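Local coordinates for protein beta-galactosidase (Bacillus circulans subsp. alkalophilus, PDB 3TTY) that hydrolyses beta-galactosides, releasing terminal galactose, and holds the sugar in a pocket of its TIM-barrel domain, at residues 379-382 / 383-387; 591-594 / 595-599. All coordinates share one frame; numbering follows the deposited sequence.

Both contacts are packing between side chains three or four residues apart within a single helix, but the helices serve different parts of the chain. Interaction 1 closes helix 371-386, the helix that follows the last strand of the TIM barrel, whereas interaction 2 opens helix 591-604 in the trimerisation domain. Their centres lie 38 Å apart and their nearest atoms about 29 Å, so they do not touch. The galactose pocket, with Glu150 and Glu307 among its residues, belongs to the barrel region; neither contact supplies a residue to it or to the four-cysteine zinc site. Although the assembly has three chains, no other protein chain touches these segments.

Interaction 1 of 2, residues 379-382 / 383-387; sequences LGKE and LQQLG
The last turns of helix 371-386, the helix after the eighth strand of the TIM barrel, carry Leu379 and Leu383 one above the other on their buried side. The two side chains cross obliquely, and Leu379 CD2 comes within 3.2 Å of Leu383 CD2. That is tighter than normal carbon contact, and Leu383 stands off the usual staggered positions (chi1 -92°, chi2 10°), so the exact placing of its methyls is doubtful even though the pairing itself is plain. Beneath them the backbone is regular: Leu383 N gives a nearly straight bond of 2.9 Å to Leu379 O; the bond from Leu386 N to Glu382 O is as short, 2.8 Å, but clearly bent (140°). On the outer side Lys381, its chain extended into solvent, passes Gln385, whose OE1 lies 3.7 Å from Lys381 CG; CG of Gln385 rests 3.3 Å from Lys381 O. Glu382 turns elsewhere, its carboxylate gripped by a salt bridge to Arg328 and a hydrogen bond to Tyr332, both on helix 326-336. Leu379 and Leu383 also press on Tyr332, and on Tyr11 of strand 10-14. With an alanine at Leu383, the methyls facing Leu379 CD2 would be gone, which is likely to leave a gap beside Tyr11 and Tyr332. At Gly387 the chain leaves helical geometry with a positive phi. A helix laid apolar side inward between the preceding barrel helix and the first strand, with Lys381 and the glutamines toward solvent, is the arrangement by which a beta/alpha barrel closes its outer layer.

Interaction 2 of 2, residues 591-594 / 595-599; sequences ADFL and QGLIA
Phe593 and Leu597 both hold CG opposite the backbone N (chi1 177° and -176°), and, four residues apart on one flank of the helix, these torsions bring the ring and a leucine methyl together. The contact is i to i+4 packing in the first turns of helix 591-604, within the trimerisation domain. The ring's CE2 meets Leu597 CD2 at 3.8 Å, the methyl coming at an oblique slant to the ring. The same CE2 also lies 4.1 Å from Leu597 CB, so this one ring carbon touches both the base and one branch of the leucine. Leu594 reaches in more loosely, its CD2 4.2 Å from Leu597 CD2. Beyond the helix, Leu537 and Trp534 from neighbouring loops cover Phe593 and Leu597 respectively, while Leu594 and Ile598 face helix 423-435, where Tyr430 and Leu434 are among their partners. The helix is thus wedged between that helix on one flank and loop residues on another, with both apolar rows buried.

Main-chain bonds hold the spacing of these side chains: Leu597 N binds Phe593 O at 2.8 Å, almost straight at 173°, and Ile598 N binds Leu594 O. Upstream, Asp590, the residue just ahead of the helix, is the N-cap, its OD1 accepting the Phe593 N-H left over by the first turn. Gln595 lies on the exposed side, its extended chain leading away from the buried rows; it stays close to the backbone at its root, where Gln595 CB sits 3.3 Å from Asp592 O.

Interaction 1 of 2, residues 379-382 / 383-387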
ATOM      1  N   LEU A 379      35.396 -17.432  18.132  1.00 23.86           N
ATOM      2  CA  LEU A 379      34.911 -18.455  17.211  1.00 20.04           C
ATOM      3  C   LEU A 379      36.051 -18.874  16.300  1.00 21.63           C
ATOM      4  O   LEU A 379      36.270 -20.063  16.067  1.00 24.78           O
ATOM      5  CB  LEU A 379      33.776 -17.898  16.359  1.00 22.60           C
ATOM      6  CG  LEU A 379      32.682 -18.801  15.801  1.00 24.53           C
ATOM      7  CD1 LEU A 379      32.123 -18.148  14.537  1.00 22.96           C
ATOM      8  CD2 LEU A 379      33.151 -20.216  15.524  1.00 24.33           C
ATOM      9  N   GLY A 380      36.773 -17.888  15.778  1.00 19.28           N
ATOM     10  CA  GLY A 380      37.942 -18.155  14.960  1.00 23.18           C
ATOM     11  C   GLY A 380      38.868 -19.163  15.622  1.00 27.51           C
ATOM     12  O   GLY A 380      39.366 -20.090  14.971  1.00 26.55           O
ATOM     13  N   LYS A 381      39.101 -18.989  16.921  1.00 20.52           N
ATOM     14  CA  LYS A 381      39.968 -19.905  17.660  1.00 31.14           C
ATOM     15  C   LYS A 381      39.425 -21.345  17.720  1.00 26.22           C
ATOM     16  O   LYS A 381      40.152 -22.296  17.435  1.00 26.65           O
ATOM     17  CB  LYS A 381      40.250 -19.370  19.069  1.00 34.56           C
ATOM     18  CG  LYS A 381      41.333 -20.132  19.843  1.00 44.88           C
ATOM     19  CD  LYS A 381      41.827 -19.298  21.030  1.00 58.40           C
ATOM     20  CE  LYS A 381      42.883 -20.025  21.857  1.00 65.43           C
ATOM     21  NZ  LYS A 381      43.404 -19.155  22.960  1.00 63.72           N
ATOM     22  N   GLU A 382      38.161 -21.500  18.098  1.00 23.50           N
ATOM     23  CA  GLU A 382      37.523 -22.820  18.112  1.00 27.03           C
ATOM     24  C   GLU A 382      37.602 -23.508  16.742  1.00 23.55           C
ATOM     25  O   GLU A 382      37.939 -24.686  16.642  1.00 20.86           O
ATOM     26  CB  GLU A 382      36.062 -22.703  18.567  1.00 24.94           C
ATOM     27  CG  GLU A 382      35.915 -22.191  19.997  1.00 26.55           C
ATOM     28  CD  GLU A 382      34.476 -21.954  20.399  1.00 28.89           C
ATOM     29  OE1 GLU A 382      33.601 -21.925  19.511  1.00 30.42           O
ATOM     30  OE2 GLU A 382      34.219 -21.785  21.614  1.00 35.90           O
ATOM     31  N   LEU A 383      37.294 -22.766  15.686  1.00 21.72           N
ATOM     32  CA  LEU A 383      37.353 -23.330  14.345  1.00 25.57           C
ATOM     33  C   LEU A 383      38.748 -23.862  14.033  1.00 22.82           C
ATOM     34  O   LEU A 383      38.891 -24.910  13.415  1.00 21.68           O
ATOM     35  CB  LEU A 383      36.910 -22.313  13.301  1.00 22.00           C
ATOM     36  CG  LEU A 383      35.419 -22.353  12.958  1.00 27.44           C
ATOM     37  CD1 LEU A 383      34.619 -23.238  13.909  1.00 17.63           C
ATOM     38  CD2 LEU A 383      34.872 -20.948  12.921  1.00 24.53           C
ATOM     39  N   GLN A 384      39.778 -23.141  14.461  1.00 23.54           N
ATOM     40  CA  GLN A 384      41.142 -23.637  14.296  1.00 25.94           C
ATOM     41  C   GLN A 384      41.340 -24.940  15.064  1.00 26.66           C
ATOM     42  O   GLN A 384      41.908 -25.893  14.539  1.00 24.52           O
ATOM     43  CB  GLN A 384      42.159 -22.591  14.739  1.00 24.86           C
ATOM     44  CG  GLN A 384      42.455 -21.566  13.667  1.00 23.01           C
ATOM     45  CD  GLN A 384      43.186 -20.372  14.213  1.00 30.61           C
ATOM     46  OE1 GLN A 384      43.199 -20.147  15.420  1.00 31.26           O
ATOM     47  NE2 GLN A 384      43.797 -19.583  13.327  1.00 32.27           N
ATOM     48  N   GLN A 385      40.840 -24.976  16.297  1.00 24.76           N
ATOM     49  CA  GLN A 385      40.989 -26.140  17.158  1.00 29.20           C
ATOM     50  C   GLN A 385      40.208 -27.355  16.644  1.00 31.24           C
ATOM     51  O   GLN A 385      40.597 -28.494  16.899  1.00 30.87           O
ATOM     52  CB  GLN A 385      40.564 -25.799  18.588  1.00 29.69           C
ATOM     53  CG  GLN A 385      41.429 -24.719  19.234  1.00 41.47           C
ATOM     54  CD  GLN A 385      40.857 -24.193  20.552  1.00 53.17           C
ATOM     55  OE1 GLN A 385      41.557 -23.521  21.315  1.00 50.52           O
ATOM     56  NE2 GLN A 385      39.579 -24.493  20.820  1.00 49.31           N
ATOM     57  N   LEU A 386      39.114 -27.120  15.925  1.00 25.43           N
ATOM     58  CA  LEU A 386      38.323 -28.231  15.394  1.00 26.36           C
ATOM     59  C   LEU A 386      39.035 -28.931  14.248  1.00 24.04           C
ATOM     60  O   LEU A 386      38.842 -30.123  14.029  1.00 21.49           O
ATOM     61  CB  LEU A 386      36.932 -27.773  14.951  1.00 25.90           C
ATOM     62  CG  LEU A 386      35.949 -27.378  16.053  1.00 25.72           C
ATOM     63  CD1 LEU A 386      34.676 -26.848  15.443  1.00 24.93           C
ATOM     64  CD2 LEU A 386      35.653 -28.558  16.979  1.00 30.37           C
ATOM     65  N   GLY A 387      39.866 -28.192  13.522  1.00 24.78           N
ATOM     66  CA  GLY A 387      40.554 -28.753  12.372  1.00 22.65           C
ATOM     67  C   GLY A 387      39.578 -29.446  11.434  1.00 25.53           C
ATOM     68  O   GLY A 387      38.532 -28.884  11.113  1.00 23.00           O
TER

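Interaction 2 of 2, residues 591-594 / 595-599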
ATOM      1  N   ALA A 591      -0.096 -26.809  16.770  1.00 24.98           N
ATOM      2  CA  ALA A 591       1.223 -27.365  17.028  1.00 24.75           C
ATOM      3  C   ALA A 591       1.177 -28.587  17.933  1.00 26.84           C
ATOM      4  O   ALA A 591       2.007 -29.496  17.811  1.00 28.80           O
ATOM      5  CB  ALA A 591       2.147 -26.291  17.622  1.00 25.24           C
ATOM      6  N   ASP A 592       0.227 -28.602  18.858  1.00 24.59           N
ATOM      7  CA  ASP A 592       0.093 -29.741  19.757  1.00 30.70           C
ATOM      8  C   ASP A 592      -0.296 -30.985  18.958  1.00 29.75           C
ATOM      9  O   ASP A 592       0.241 -32.074  19.192  1.00 30.10           O
ATOM     10  CB  ASP A 592      -0.930 -29.466  20.873  1.00 28.25           C
ATOM     11  CG  ASP A 592      -0.502 -28.333  21.806  1.00 37.86           C
ATOM     12  OD1 ASP A 592       0.726 -28.087  21.969  1.00 30.71           O
ATOM     13  OD2 ASP A 592      -1.407 -27.684  22.377  1.00 39.25           O
ATOM     14  N   PHE A 593      -1.219 -30.827  18.011  1.00 24.37           N
ATOM     15  CA  PHE A 593      -1.593 -31.951  17.157  1.00 27.02           C
ATOM     16  C   PHE A 593      -0.383 -32.488  16.405  1.00 26.41           C
ATOM     17  O   PHE A 593      -0.103 -33.687  16.444  1.00 24.99           O
ATOM     18  CB  PHE A 593      -2.690 -31.582  16.157  1.00 26.89           C
ATOM     19  CG  PHE A 593      -3.037 -32.705  15.213  1.00 27.28           C
ATOM     20  CD1 PHE A 593      -3.996 -33.648  15.560  1.00 23.84           C
ATOM     21  CD2 PHE A 593      -2.379 -32.837  13.999  1.00 23.94           C
ATOM     22  CE1 PHE A 593      -4.313 -34.680  14.702  1.00 22.47           C
ATOM     23  CE2 PHE A 593      -2.689 -33.869  13.139  1.00 25.23           C
ATOM     24  CZ  PHE A 593      -3.661 -34.794  13.496  1.00 23.37           C
ATOM     25  N   LEU A 594       0.337 -31.599  15.725  1.00 24.65           N
ATOM     26  CA  LEU A 594       1.519 -32.006  14.969  1.00 25.55           C
ATOM     27  C   LEU A 594       2.596 -32.631  15.851  1.00 26.66           C
ATOM     28  O   LEU A 594       3.314 -33.529  15.413  1.00 24.74           O
ATOM     29  CB  LEU A 594       2.076 -30.852  14.132  1.00 21.15           C
ATOM     30  CG  LEU A 594       1.193 -30.437  12.945  1.00 23.67           C
ATOM     31  CD1 LEU A 594       1.785 -29.226  12.237  1.00 23.33           C
ATOM     32  CD2 LEU A 594       0.984 -31.593  11.963  1.00 21.65           C
ATOM     33  N   GLN A 595       2.704 -32.165  17.093  1.00 26.68           N
ATOM     34  CA  GLN A 595       3.591 -32.819  18.045  1.00 26.90           C
ATOM     35  C   GLN A 595       3.223 -34.296  18.179  1.00 25.26           C
ATOM     36  O   GLN A 595       4.069 -35.171  18.007  1.00 27.96           O
ATOM     37  CB  GLN A 595       3.525 -32.148  19.418  1.00 31.85           C
ATOM     38  CG  GLN A 595       4.079 -33.029  20.530  1.00 35.98           C
ATOM     39  CD  GLN A 595       4.198 -32.319  21.871  1.00 46.33           C
ATOM     40  OE1 GLN A 595       5.180 -32.506  22.590  1.00 52.77           O
ATOM     41  NE2 GLN A 595       3.194 -31.511  22.221  1.00 40.55           N
ATOM     42  N   GLY A 596       1.952 -34.558  18.484  1.00 27.82           N
ATOM     43  CA  GLY A 596       1.452 -35.911  18.650  1.00 27.39           C
ATOM     44  C   GLY A 596       1.587 -36.770  17.407  1.00 23.88           C
ATOM     45  O   GLY A 596       2.078 -37.904  17.475  1.00 23.99           O
ATOM     46  N   LEU A 597       1.161 -36.223  16.271  1.00 23.29           N
ATOM     47  CA  LEU A 597       1.230 -36.917  14.989  1.00 23.41           C
ATOM     48  C   LEU A 597       2.649 -37.374  14.674  1.00 24.73           C
ATOM     49  O   LEU A 597       2.900 -38.551  14.398  1.00 24.02           O
ATOM     50  CB  LEU A 597       0.706 -36.016  13.866  1.00 24.13           C
ATOM     51  CG  LEU A 597       0.640 -36.685  12.487  1.00 23.88           C
ATOM     52  CD1 LEU A 597      -0.272 -37.899  12.554  1.00 25.71           C
ATOM     53  CD2 LEU A 597       0.179 -35.720  11.391  1.00 25.15           C
ATOM     54  N   ILE A 598       3.577 -36.429  14.729  1.00 26.09           N
ATOM     55  CA  ILE A 598       4.987 -36.700  14.487  1.00 22.91           C
ATOM     56  C   ILE A 598       5.541 -37.765  15.418  1.00 25.51           C
ATOM     57  O   ILE A 598       6.252 -38.676  14.994  1.00 29.04           O
ATOM     58  CB  ILE A 598       5.794 -35.422  14.681  1.00 24.04           C
ATOM     59  CG1 ILE A 598       5.421 -34.424  13.587  1.00 27.37           C
ATOM     60  CG2 ILE A 598       7.275 -35.719  14.666  1.00 23.69           C
ATOM     61  CD1 ILE A 598       5.623 -34.952  12.185  1.00 23.88           C
ATOM     62  N   ALA A 599       5.228 -37.629  16.701  1.00 27.55           N
ATOM     63  CA  ALA A 599       5.639 -38.606  17.697  1.00 25.92           C
ATOM     64  C   ALA A 599       5.114 -40.005  17.353  1.00 22.71           C
ATOM     65  O   ALA A 599       5.840 -41.002  17.460  1.00 28.11           O
ATOM     66  CB  ALA A 599       5.156 -38.170  19.081  1.00 24.53           C
TER